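Local coordinates for sensory box/GGDEF family protein (Caulobacter crescentus, PDB 4YME) that probably takes part in cyclic di-GMP signalling through the GGDEF domain held in this chain, a piece of a longer membrane protein, at residues Ile24-Glu28 and Tyr132-Thr138; Ala73-Ala77 and Val87-Ala91; His51-Ala55 and Phe116-Leu121; Leu41-Ala47 and Leu59-Thr63. All blocks are in the same frame, centred on the assembly; numbering follows the deposited sequence. Where two conformers were deposited one is given.

The four contacts lie in one GGDEF domain, built round a four-stranded antiparallel sheet. Contact 1 closes the longest loop, tying helix 13-30 to the turn after strand 125-131, and the other three are nested inside it. Contact 4 closes before contact 2 opens, whereas contacts 3 and 4 interlock along the chain, share helix 53-70 and have centres about 10 Å apart. Contact 2, at the open end of the hairpin of strands 76-81 and 84-91, touches contact 1, their centres about 14 Å apart. Contacts 1 and 3 are about 40 Å apart between centres. Contact 1 ties in helix 13-30 at one end of the domain, contacts 3 and 4 helix 53-70 at the other.

Contact 1. Residues Ile24-Glu28 and Tyr132-Thr138; sequences IDRVE and YPDDGRT
The Y132 ring has CB of P133, joined to it by a cis peptide bond, over the centre of one face, while at its edge, in plane, lie OE1 of E28 and the carbonyl O of R137. That same P133 CB also sits against a face of the R137 guanidinium, offset toward its rim. The phenol donates to the carboxylate, Y132 OH to E28 OE1 at 2.6 Å, meeting the oxygen on its anti side and 28° out of the carboxylate plane. E28 can turn back to the phenol end of the ring because its chain bends at chi2 (49°), and the carboxylate then stands steeply against the ring. R137 NH2 adds only a long salt bridge to E28 OE1, 3.8 Å. A water donates to E28 OE1 at 3.0 Å and accepts weakly from R137 NH2, thus bridging the two charged groups. Below this polar edge the contact is aliphatic: I24 CG2 reaches Y132 CE1 at 3.6 Å, and V27 CG2 reaches Y132 CD2 at 3.8 Å. Branching suits I24, whose CG2 meets the ring while CD1 lies 3.5 Å from T138 C; V27 needs only CG2 to touch the ring. T138 itself caps A141 N at the start of helix 139-156. Helix 13-30 is thereby pinned to the loop leaving strand 125-131, with I24, V27 and Y132 all resting on L34 of strand 33-41, and I24 touching L142 of helix 139-156.

Contact 2. Residues Ala73-Ala77 and Val87-Ala91; sequences APSFA and VVQIA
F76 and V88 face each other as an antiparallel hydrogen-bonded pair, F76 N to V88 O at 3.0 Å and V88 N to F76 O at 2.8 Å, and A77 with V87 forms the following non-hydrogen-bonded pair. Where the ladder would otherwise stop, a side chain takes over: S75 OG accepts from I90 N at 3.1 Å, the N-H pointing at it with an angle of 156°. A serine fits because its short hydroxyl, turned to the backbone N side (chi1 -63°), stands in for a strand carbonyl. F76 has CG in the crowded position between its backbone N and carbonyl carbon (chi1 47°), which lays the ring beside V88, the two side chains pointing the same way. V88 CB then sits over the ring face, 3.8 Å from the centroid of F76, a CH-pi contact in which CG1 and CG2 straddle the far end of the ring near CZ and CE2. R19 of helix 13-30 adds a cation-pi interaction to F76. At the loop end of the segment, P74 CG packs on I90 CB at 4.0 Å, and P74 O approaches the F76 ring in plane at its edge. On the face of the sheet opposite F76 and V88, A77 CB meets V87 CG2 at 4.2 Å, a small residue beside a beta-branched one. This is a beta hairpin of two adjacent strands; the GGDEF sequence that names the family runs through its turn and the adjoining strand ends.

Contact 3. Residues His51-Ala55 and Phe116-Leu121; sequences HGHLA and FDGQEL
F116 and Q119, which face A55 and H51 of the opposite segment, are locked to each other by a mutual pair of backbone bonds, F116 N to Q119 O and Q119 N to F116 O, each 2.8 Å. They close a type I' turn in which D117 and G118 both have positive phi, a conformation glycine adopts readily. F116 extends to the start of helix 53-70 because its ring is swung opposite the backbone N (chi1 -180°). A55 CA lies over one face of its ring, 3.8 Å from the centroid and 17° off the normal, and D117 CB covers the opposite face, so the ring is sandwiched. A55 CB also touches F116 CE2 at 3.7 Å; its small size lets the aromatic ring come right up to the helix backbone, where L54 O is 3.5 Å from F116 CE1. With an alanine in place of F116, the backbone of L54 and A55 would probably lose its aromatic cover and a gap would open between helix and turn. Further along, L121 divides its two methyls: CD1 packs on A55 CB at 3.8 Å, and CD2 sits over the face of the H51 ring, 4.0 Å from its centroid, as a CH-pi contact. Q119 brings its amide to the ND1 and CE1 side of that imidazole, OE1 lying 3.2 Å from H51 ND1 with the two flat groups steeply inclined. The hairpin thus meets H51 and the first turn of helix 53-70 chiefly through carbon, on aromatic faces and between aliphatic groups, with the imidazole and amide forming a polar margin.

Contact 4. Residues Leu41-Ala47 and Leu59-Thr63; sequences LDHFKEA and LLVET
Buried apolar packing joins the end of strand 33-41 and the first turn of helix 44-51 to the middle of helix 53-70. L59 CD1 carries much of the contact: it comes 3.7 Å from A47 CB and 3.8 Å from F44 CA, lying near the plane of the F44 ring at its edge. A47 suits the place, since only a methyl is needed to receive the leucine branch. The F44 ring, set by CG anti to the backbone N (chi1 178°), crosses L60 at about a right angle, with CE1 3.7 Å from L60 CG and both L60 methyls close by. An alanine here instead of L60 is likely to leave F44 CE1 without its aliphatic partner and the ring freer to turn. L41 runs past L59 and T63 in the opposite direction, its CD1 4.0 Å from L59 CB and 3.5 Å from T63 OG1. That hydroxyl is not stranded among carbons: T63 OG1 donates to L59 O at 2.8 Å, from above the carbonyl plane, while T63 N reaches the same oxygen from the opposite face at 2.9 Å. Threonine thus buries a polar group that its own helix satisfies. Around this cluster, L60 and T63 lean on F85 of strand 84-91, L59 meets V114 of strand 114-116, and L59 and T63 touch M123, while L41 N bonds to OD2 of D83 in the GGDEF sequence, which links the end of strand 33-41 to the turn of the hairpin.

Contact 1. Residues Ile24-Glu28 and Tyr132-Thr138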
loop_
_atom_site.group_PDB
_atom_site.type_symbol
_atom_site.label_atom_id
_atom_site.label_comp_id
_atom_site.label_asym_id
_atom_site.label_seq_id
_atom_site.Cartn_x
_atom_site.Cartn_y
_atom_site.Cartn_z
ATOM N N ILE A 24 0.398 -5.858 15.693
ATOM C CA ILE A 24 1.254 -5.240 16.699
ATOM C C ILE A 24 1.406 -6.195 17.899
ATOM O O ILE A 24 2.503 -6.407 18.388
ATOM C CB ILE A 24 0.710 -3.823 17.105
ATOM C CG1 ILE A 24 0.909 -2.843 15.959
ATOM C CG2 ILE A 24 1.360 -3.332 18.403
ATOM C CD1 ILE A 24 0.109 -1.519 16.106
ATOM N N ASP A 25 0.288 -6.745 18.387
ATOM C CA ASP A 25 0.370 -7.662 19.520
ATOM C C ASP A 25 1.207 -8.911 19.168
ATOM O O ASP A 25 1.974 -9.402 19.995
ATOM C CB ASP A 25 -1.002 -8.103 19.983
ATOM C CG ASP A 25 -1.803 -6.976 20.635
ATOM O OD1 ASP A 25 -1.178 -5.980 21.058
ATOM O OD2 ASP A 25 -3.046 -7.110 20.620
ATOM N N ARG A 26 1.029 -9.426 17.957
ATOM C CA ARG A 26 1.807 -10.553 17.496
ATOM C C ARG A 26 3.325 -10.294 17.526
ATOM O O ARG A 26 4.095 -11.080 18.100
ATOM C CB ARG A 26 1.324 -11.012 16.123
ATOM C CG ARG A 26 2.279 -11.935 15.425
ATOM C CD ARG A 26 1.783 -12.381 14.077
ATOM N NE ARG A 26 2.864 -12.953 13.295
ATOM C CZ ARG A 26 2.669 -13.701 12.217
ATOM N NH1 ARG A 26 1.429 -14.014 11.816
ATOM N NH2 ARG A 26 3.704 -14.179 11.575
ATOM N N VAL A 27 3.739 -9.160 16.975
ATOM C CA VAL A 27 5.148 -8.931 16.791
ATOM C C VAL A 27 5.780 -8.480 18.123
ATOM O O VAL A 27 6.949 -8.728 18.359
ATOM C CB VAL A 27 5.506 -7.976 15.625
ATOM C CG1 VAL A 27 4.878 -8.427 14.333
ATOM C CG2 VAL A 27 5.176 -6.525 15.886
ATOM N N GLU A 28 5.012 -7.816 18.979
ATOM C CA GLU A 28 5.533 -7.427 20.292
ATOM C C GLU A 28 5.966 -8.700 21.037
ATOM O O GLU A 28 7.026 -8.703 21.704
ATOM C CB GLU A 28 4.485 -6.596 21.027
ATOM C CG GLU A 28 4.949 -5.923 22.302
ATOM C CD GLU A 28 6.238 -5.154 22.187
ATOM O OE1 GLU A 28 6.489 -4.364 21.243
ATOM O OE2 GLU A 28 7.013 -5.287 23.133
ATOM N N TYR A 132 7.356 -0.108 13.034
ATOM C CA TYR A 132 7.035 -0.333 14.426
ATOM C C TYR A 132 8.338 -0.691 15.204
ATOM O O TYR A 132 9.138 -1.460 14.678
ATOM C CB TYR A 132 6.042 -1.509 14.536
ATOM C CG TYR A 132 5.716 -1.900 15.960
ATOM C CD1 TYR A 132 4.724 -1.222 16.681
ATOM C CD2 TYR A 132 6.370 -2.941 16.590
ATOM C CE1 TYR A 132 4.440 -1.556 17.985
ATOM C CE2 TYR A 132 6.103 -3.252 17.911
ATOM C CZ TYR A 132 5.139 -2.552 18.602
ATOM O OH TYR A 132 4.841 -2.899 19.907
ATOM N N PRO A 133 8.553 -0.123 16.401
ATOM C CA PRO A 133 7.718 0.834 17.103
ATOM C C PRO A 133 8.168 2.302 16.983
ATOM O O PRO A 133 7.487 3.177 17.499
ATOM C CB PRO A 133 7.893 0.404 18.573
ATOM C CG PRO A 133 9.249 -0.058 18.612
ATOM C CD PRO A 133 9.533 -0.743 17.313
ATOM N N ASP A 134 9.259 2.565 16.303
ATOM C CA ASP A 134 9.828 3.909 16.299
ATOM C C ASP A 134 8.937 4.937 15.678
ATOM O O ASP A 134 8.920 6.082 16.124
ATOM C CB ASP A 134 11.163 3.904 15.588
ATOM C CG ASP A 134 12.232 3.086 16.346
ATOM O OD1 ASP A 134 12.065 2.789 17.557
ATOM O OD2 ASP A 134 13.231 2.696 15.699
ATOM N N ASP A 135 8.156 4.525 14.661
ATOM C CA ASP A 135 7.230 5.401 13.985
ATOM C C ASP A 135 5.788 5.297 14.491
ATOM O O ASP A 135 4.881 5.817 13.858
ATOM C CB ASP A 135 7.291 5.180 12.469
ATOM C CG ASP A 135 8.629 5.439 11.896
ATOM O OD1 ASP A 135 9.297 6.449 12.355
ATOM O OD2 ASP A 135 9.115 4.685 11.032
ATOM N N GLY A 136 5.576 4.617 15.604
ATOM C CA GLY A 136 4.292 4.472 16.211
ATOM C C GLY A 136 4.076 3.121 16.832
ATOM O O GLY A 136 4.562 2.094 16.342
ATOM N N ARG A 137 3.349 3.115 17.926
ATOM C CA ARG A 137 3.110 1.886 18.683
ATOM C C ARG A 137 1.676 1.423 18.641
ATOM O O ARG A 137 1.353 0.397 19.234
ATOM C CB ARG A 137 3.546 2.071 20.148
ATOM C CG ARG A 137 4.975 2.580 20.325
ATOM C CD ARG A 137 5.386 2.466 21.833
ATOM N NE ARG A 137 5.729 1.074 22.123
ATOM C CZ ARG A 137 6.959 0.551 22.083
ATOM N NH1 ARG A 137 8.027 1.314 21.827
ATOM N NH2 ARG A 137 7.123 -0.755 22.315
ATOM N N THR A 138 0.810 2.161 17.930
ATOM C CA THR A 138 -0.552 1.805 17.678
ATOM C C THR A 138 -0.814 1.835 16.169
ATOM O O THR A 138 -0.058 2.445 15.412
ATOM C CB THR A 138 -1.537 2.774 18.317
ATOM O OG1 THR A 138 -1.445 4.053 17.658
ATOM C CG2 THR A 138 -1.213 2.919 19.766
HETATM O O HOH W 1 9.111 -3.009 20.831
#

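Contact 2. Residues Ala73-Ala77 and Val87-Ala91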
loop_
_atom_site.group_PDB
_atom_site.type_symbol
_atom_site.label_atom_id
_atom_site.label_comp_id
_atom_site.label_asym_id
_atom_site.label_seq_id
_atom_site.Cartn_x
_atom_site.Cartn_y
_atom_site.Cartn_z
ATOM N N ALA A 73 0.024 -13.765 3.111
ATOM C CA ALA A 73 -0.066 -13.916 4.585
ATOM C C ALA A 73 1.301 -14.344 5.127
ATOM O O ALA A 73 1.978 -15.210 4.549
ATOM C CB ALA A 73 -1.174 -14.920 4.991
ATOM N N PRO A 74 1.772 -13.718 6.206
ATOM C CA PRO A 74 0.998 -12.907 7.147
ATOM C C PRO A 74 0.890 -11.402 6.821
ATOM O O PRO A 74 0.248 -10.653 7.564
ATOM C CB PRO A 74 1.807 -13.071 8.456
ATOM C CG PRO A 74 3.221 -13.254 7.976
ATOM C CD PRO A 74 3.109 -14.068 6.749
ATOM N N SER A 75 1.520 -10.988 5.727
ATOM C CA SER A 75 1.408 -9.599 5.276
ATOM C C SER A 75 0.041 -9.440 4.612
ATOM O O SER A 75 -0.620 -10.410 4.233
ATOM C CB SER A 75 2.571 -9.286 4.342
ATOM O OG SER A 75 3.785 -9.404 5.048
ATOM N N PHE A 76 -0.383 -8.190 4.435
ATOM C CA PHE A 76 -1.706 -7.936 3.866
ATOM C C PHE A 76 -1.770 -6.546 3.255
ATOM O O PHE A 76 -0.963 -5.667 3.555
ATOM C CB PHE A 76 -2.821 -8.152 4.918
ATOM C CG PHE A 76 -2.578 -7.497 6.258
ATOM C CD1 PHE A 76 -1.840 -8.144 7.229
ATOM C CD2 PHE A 76 -3.161 -6.268 6.585
ATOM C CE1 PHE A 76 -1.617 -7.580 8.477
ATOM C CE2 PHE A 76 -2.972 -5.752 7.838
ATOM C CZ PHE A 76 -2.202 -6.414 8.781
ATOM N N ALA A 77 -2.766 -6.355 2.404
ATOM C CA ALA A 77 -2.952 -5.128 1.614
ATOM C C ALA A 77 -4.375 -4.662 1.687
ATOM O O ALA A 77 -5.316 -5.462 1.753
ATOM C CB ALA A 77 -2.536 -5.330 0.225
ATOM N N VAL A 87 0.135 -1.427 2.495
ATOM C CA VAL A 87 0.635 -2.782 2.685
ATOM C C VAL A 87 1.229 -2.868 4.059
ATOM O O VAL A 87 2.004 -1.999 4.487
ATOM C CB VAL A 87 1.697 -3.159 1.628
ATOM C CG1 VAL A 87 2.367 -4.447 2.002
ATOM C CG2 VAL A 87 1.073 -3.194 0.229
ATOM N N VAL A 88 0.829 -3.892 4.800
ATOM C CA VAL A 88 1.423 -4.208 6.085
ATOM C C VAL A 88 2.296 -5.423 5.948
ATOM O O VAL A 88 1.832 -6.485 5.549
ATOM C CB VAL A 88 0.345 -4.395 7.181
ATOM C CG1 VAL A 88 1.001 -4.807 8.493
ATOM C CG2 VAL A 88 -0.535 -3.179 7.331
ATOM N N GLN A 89 3.584 -5.239 6.267
ATOM C CA GLN A 89 4.583 -6.297 6.146
ATOM C C GLN A 89 4.928 -6.826 7.535
ATOM O O GLN A 89 5.335 -6.086 8.406
ATOM C CB GLN A 89 5.858 -5.714 5.540
ATOM C CG GLN A 89 6.906 -6.789 5.372
ATOM C CD GLN A 89 8.288 -6.179 5.097
ATOM O OE1 GLN A 89 8.718 -5.215 5.773
ATOM N NE2 GLN A 89 8.959 -6.735 4.144
ATOM N N ILE A 90 4.749 -8.142 7.702
ATOM C CA ILE A 90 5.277 -8.869 8.849
ATOM C C ILE A 90 6.386 -9.772 8.337
ATOM O O ILE A 90 6.175 -10.594 7.460
ATOM C CB ILE A 90 4.201 -9.709 9.532
ATOM C CG1 ILE A 90 3.120 -8.846 10.156
ATOM C CG2 ILE A 90 4.830 -10.550 10.645
ATOM C CD1 ILE A 90 1.859 -9.569 10.655
ATOM N N ALA A 91 7.561 -9.631 8.932
ATOM C CA ALA A 91 8.746 -10.324 8.401
ATOM C C ALA A 91 9.779 -10.518 9.495
ATOM O O ALA A 91 9.482 -10.324 10.647
ATOM C CB ALA A 91 9.328 -9.535 7.253
#

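Contact 3. Residues His51-Ala55 and Phe116-Leu121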
loop_
_atom_site.group_PDB
_atom_site.type_symbol
_atom_site.label_atom_id
_atom_site.label_comp_id
_atom_site.label_asym_id
_atom_site.label_seq_id
_atom_site.Cartn_x
_atom_site.Cartn_y
_atom_site.Cartn_z
ATOM N N HIS A 51 -9.444 10.107 -19.683
ATOM C CA HIS A 51 -10.208 8.947 -20.171
ATOM C C HIS A 51 -11.444 8.539 -19.360
ATOM O O HIS A 51 -11.968 7.460 -19.622
ATOM C CB HIS A 51 -9.302 7.708 -20.205
ATOM C CG HIS A 51 -8.020 7.897 -20.937
ATOM N ND1 HIS A 51 -7.875 7.561 -22.263
ATOM C CD2 HIS A 51 -6.822 8.382 -20.536
ATOM C CE1 HIS A 51 -6.639 7.828 -22.647
ATOM N NE2 HIS A 51 -5.979 8.330 -21.620
ATOM N N GLY A 52 -11.898 9.359 -18.400
ATOM C CA GLY A 52 -13.100 9.114 -17.596
ATOM C C GLY A 52 -12.854 8.214 -16.362
ATOM O O GLY A 52 -11.807 7.557 -16.287
ATOM N N HIS A 53 -13.844 8.149 -15.469
ATOM C CA HIS A 53 -13.759 7.445 -14.170
ATOM C C HIS A 53 -13.424 5.945 -14.283
ATOM O O HIS A 53 -12.712 5.395 -13.410
ATOM C CB HIS A 53 -15.047 7.659 -13.304
ATOM C CG HIS A 53 -16.228 6.829 -13.735
ATOM N ND1 HIS A 53 -17.024 7.162 -14.815
ATOM C CD2 HIS A 53 -16.700 5.646 -13.274
ATOM C CE1 HIS A 53 -17.940 6.226 -14.990
ATOM N NE2 HIS A 53 -17.770 5.300 -14.059
ATOM N N LEU A 54 -13.883 5.298 -15.341
ATOM C CA LEU A 54 -13.627 3.882 -15.578
ATOM C C LEU A 54 -12.129 3.621 -15.831
ATOM O O LEU A 54 -11.634 2.517 -15.546
ATOM C CB LEU A 54 -14.476 3.311 -16.721
ATOM C CG LEU A 54 -15.967 3.392 -16.386
ATOM C CD1 LEU A 54 -16.811 3.124 -17.650
ATOM C CD2 LEU A 54 -16.351 2.479 -15.246
ATOM N N ALA A 55 -11.399 4.625 -16.312
ATOM C CA ALA A 55 -9.943 4.470 -16.500
ATOM C C ALA A 55 -9.236 4.433 -15.145
ATOM O O ALA A 55 -8.358 3.577 -14.923
ATOM C CB ALA A 55 -9.374 5.604 -17.314
ATOM N N PHE A 116 -6.105 -0.372 -21.243
ATOM C CA PHE A 116 -7.472 0.082 -21.054
ATOM C C PHE A 116 -8.059 0.554 -22.371
ATOM O O PHE A 116 -7.545 1.499 -22.945
ATOM C CB PHE A 116 -7.502 1.234 -20.082
ATOM C CG PHE A 116 -8.873 1.765 -19.815
ATOM C CD1 PHE A 116 -9.778 1.030 -19.074
ATOM C CD2 PHE A 116 -9.265 2.974 -20.331
ATOM C CE1 PHE A 116 -11.051 1.518 -18.842
ATOM C CE2 PHE A 116 -10.504 3.462 -20.109
ATOM C CZ PHE A 116 -11.421 2.720 -19.372
ATOM N N ASP A 117 -9.162 -0.078 -22.807
ATOM C CA ASP A 117 -9.985 0.451 -23.941
ATOM C C ASP A 117 -9.096 0.656 -25.190
ATOM O O ASP A 117 -9.129 1.714 -25.847
ATOM C CB ASP A 117 -10.690 1.761 -23.494
ATOM C CG ASP A 117 -11.741 2.294 -24.506
ATOM O OD1 ASP A 117 -12.387 1.492 -25.218
ATOM O OD2 ASP A 117 -11.907 3.540 -24.580
ATOM N N GLY A 118 -8.239 -0.337 -25.439
ATOM C CA GLY A 118 -7.252 -0.271 -26.522
ATOM C C GLY A 118 -6.132 0.759 -26.414
ATOM O O GLY A 118 -5.432 0.994 -27.391
ATOM N N GLN A 119 -5.973 1.392 -25.245
ATOM C CA GLN A 119 -4.853 2.282 -24.967
ATOM C C GLN A 119 -4.089 1.713 -23.757
ATOM O O GLN A 119 -4.421 0.649 -23.217
ATOM C CB GLN A 119 -5.345 3.693 -24.648
ATOM C CG GLN A 119 -6.311 4.294 -25.689
ATOM C CD GLN A 119 -7.442 5.106 -25.061
ATOM O OE1 GLN A 119 -7.858 4.857 -23.907
ATOM N NE2 GLN A 119 -7.960 6.076 -25.822
ATOM N N GLU A 120 -3.013 2.394 -23.402
ATOM C CA GLU A 120 -2.292 2.101 -22.160
ATOM C C GLU A 120 -2.327 3.310 -21.274
ATOM O O GLU A 120 -2.144 4.428 -21.705
ATOM C CB GLU A 120 -0.864 1.685 -22.437
ATOM C CG GLU A 120 -0.793 0.271 -22.978
ATOM C CD GLU A 120 0.600 -0.263 -23.015
ATOM O OE1 GLU A 120 1.555 0.516 -23.238
ATOM O OE2 GLU A 120 0.750 -1.484 -22.823
ATOM N N LEU A 121 -2.586 3.063 -19.997
ATOM C CA LEU A 121 -2.655 4.077 -18.982
ATOM C C LEU A 121 -1.376 4.045 -18.143
ATOM O O LEU A 121 -0.866 2.952 -17.772
ATOM C CB LEU A 121 -3.834 3.832 -18.089
ATOM C CG LEU A 121 -5.213 3.820 -18.743
ATOM C CD1 LEU A 121 -6.190 3.498 -17.626
ATOM C CD2 LEU A 121 -5.502 5.125 -19.337
#

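Contact 4. Residues Leu41-Ala47 and Leu59-Thr63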
loop_
_atom_site.group_PDB
_atom_site.type_symbol
_atom_site.label_atom_id
_atom_site.label_comp_id
_atom_site.label_asym_id
_atom_site.label_seq_id
_atom_site.Cartn_x
_atom_site.Cartn_y
_atom_site.Cartn_z
ATOM N N LEU A 41 -0.825 6.428 -6.450
ATOM C CA LEU A 41 -0.521 6.322 -7.869
ATOM C C LEU A 41 -0.219 7.712 -8.445
ATOM O O LEU A 41 -0.953 8.673 -8.227
ATOM C CB LEU A 41 -1.684 5.649 -8.633
ATOM C CG LEU A 41 -1.976 4.221 -8.169
ATOM C CD1 LEU A 41 -3.121 3.656 -9.003
ATOM C CD2 LEU A 41 -0.708 3.287 -8.255
ATOM N N ASP A 42 0.817 7.763 -9.265
ATOM C CA ASP A 42 1.315 9.052 -9.790
ATOM C C ASP A 42 0.363 9.683 -10.782
ATOM O O ASP A 42 0.302 10.930 -10.887
ATOM C CB ASP A 42 2.689 8.860 -10.405
ATOM C CG ASP A 42 3.791 8.633 -9.353
ATOM O OD1 ASP A 42 3.556 8.691 -8.137
ATOM O OD2 ASP A 42 4.888 8.347 -9.813
ATOM N N HIS A 43 -0.386 8.873 -11.524
ATOM C CA HIS A 43 -1.177 9.403 -12.659
ATOM C C HIS A 43 -2.628 8.960 -12.667
ATOM O O HIS A 43 -3.287 8.882 -13.710
ATOM C CB HIS A 43 -0.509 9.080 -13.982
ATOM C CG HIS A 43 0.942 9.416 -14.024
ATOM N ND1 HIS A 43 1.405 10.707 -14.117
ATOM C CD2 HIS A 43 2.023 8.618 -14.017
ATOM C CE1 HIS A 43 2.724 10.683 -14.133
ATOM N NE2 HIS A 43 3.129 9.430 -14.085
ATOM N N PHE A 44 -3.179 8.755 -11.490
ATOM C CA PHE A 44 -4.593 8.445 -11.322
ATOM C C PHE A 44 -5.516 9.575 -11.740
ATOM O O PHE A 44 -6.433 9.366 -12.510
ATOM C CB PHE A 44 -4.813 8.079 -9.844
ATOM C CG PHE A 44 -6.196 7.775 -9.481
ATOM C CD1 PHE A 44 -6.823 6.591 -9.882
ATOM C CD2 PHE A 44 -6.889 8.630 -8.677
ATOM C CE1 PHE A 44 -8.112 6.281 -9.488
ATOM C CE2 PHE A 44 -8.168 8.341 -8.285
ATOM C CZ PHE A 44 -8.794 7.155 -8.709
ATOM N N LYS A 45 -5.172 10.794 -11.318
ATOM C CA LYS A 45 -6.008 11.964 -11.679
ATOM C C LYS A 45 -6.021 12.163 -13.186
ATOM O O LYS A 45 -7.068 12.340 -13.768
ATOM C CB LYS A 45 -5.560 13.240 -11.001
ATOM C CG LYS A 45 -6.418 14.456 -11.390
ATOM C CD LYS A 45 -6.050 15.727 -10.589
ATOM C CE LYS A 45 -6.178 16.991 -11.505
ATOM N NZ LYS A 45 -7.538 17.199 -12.057
ATOM N N GLU A 46 -4.855 12.070 -13.800
ATOM C CA GLU A 46 -4.777 12.272 -15.232
ATOM C C GLU A 46 -5.546 11.171 -15.987
ATOM O O GLU A 46 -6.192 11.447 -16.992
ATOM C CB GLU A 46 -3.315 12.377 -15.635
ATOM C CG GLU A 46 -3.098 12.693 -17.071
ATOM C CD GLU A 46 -2.968 11.455 -17.878
ATOM O OE1 GLU A 46 -2.649 10.400 -17.275
ATOM O OE2 GLU A 46 -3.161 11.517 -19.103
ATOM N N ALA A 47 -5.546 9.923 -15.507
ATOM C CA ALA A 47 -6.360 8.861 -16.160
ATOM C C ALA A 47 -7.842 9.200 -16.119
ATOM O O ALA A 47 -8.578 9.111 -17.108
ATOM C CB ALA A 47 -6.114 7.468 -15.490
ATOM N N LEU A 59 -7.060 1.337 -13.184
ATOM C CA LEU A 59 -5.773 1.479 -12.487
ATOM C C LEU A 59 -5.853 0.830 -11.132
ATOM O O LEU A 59 -4.905 0.156 -10.703
ATOM C CB LEU A 59 -5.288 2.934 -12.307
ATOM C CG LEU A 59 -4.934 3.729 -13.562
ATOM C CD1 LEU A 59 -4.519 5.131 -13.157
ATOM C CD2 LEU A 59 -3.885 3.095 -14.372
ATOM N N LEU A 60 -6.966 1.108 -10.445
ATOM C CA LEU A 60 -7.133 0.561 -9.074
ATOM C C LEU A 60 -7.184 -0.950 -9.068
ATOM O O LEU A 60 -6.571 -1.615 -8.236
ATOM C CB LEU A 60 -8.308 1.201 -8.351
ATOM C CG LEU A 60 -8.283 2.740 -8.270
ATOM C CD1 LEU A 60 -9.521 3.267 -7.602
ATOM C CD2 LEU A 60 -7.039 3.208 -7.543
ATOM N N VAL A 61 -7.937 -1.517 -10.000
ATOM C CA VAL A 61 -8.116 -2.965 -10.117
ATOM C C VAL A 61 -6.810 -3.643 -10.453
ATOM O O VAL A 61 -6.449 -4.659 -9.864
ATOM C CB VAL A 61 -9.205 -3.264 -11.179
ATOM C CG1 VAL A 61 -9.185 -4.700 -11.583
ATOM C CG2 VAL A 61 -10.572 -2.882 -10.548
ATOM N N GLU A 62 -6.042 -3.038 -11.347
ATOM C CA GLU A 62 -4.771 -3.662 -11.716
ATOM C C GLU A 62 -3.753 -3.511 -10.567
ATOM O O GLU A 62 -2.991 -4.426 -10.318
ATOM C CB GLU A 62 -4.242 -3.039 -12.986
ATOM C CG GLU A 62 -2.893 -3.563 -13.424
ATOM C CD GLU A 62 -2.815 -4.989 -13.762
ATOM O OE1 GLU A 62 -3.836 -5.707 -13.880
ATOM O OE2 GLU A 62 -1.696 -5.548 -13.834
ATOM N N THR A 63 -3.746 -2.376 -9.877
ATOM C CA THR A 63 -2.849 -2.197 -8.713
ATOM C C THR A 63 -3.134 -3.294 -7.720
ATOM O O THR A 63 -2.228 -3.901 -7.195
ATOM C CB THR A 63 -3.059 -0.819 -8.077
ATOM O OG1 THR A 63 -2.652 0.190 -9.046
ATOM C CG2 THR A 63 -2.228 -0.623 -6.818
#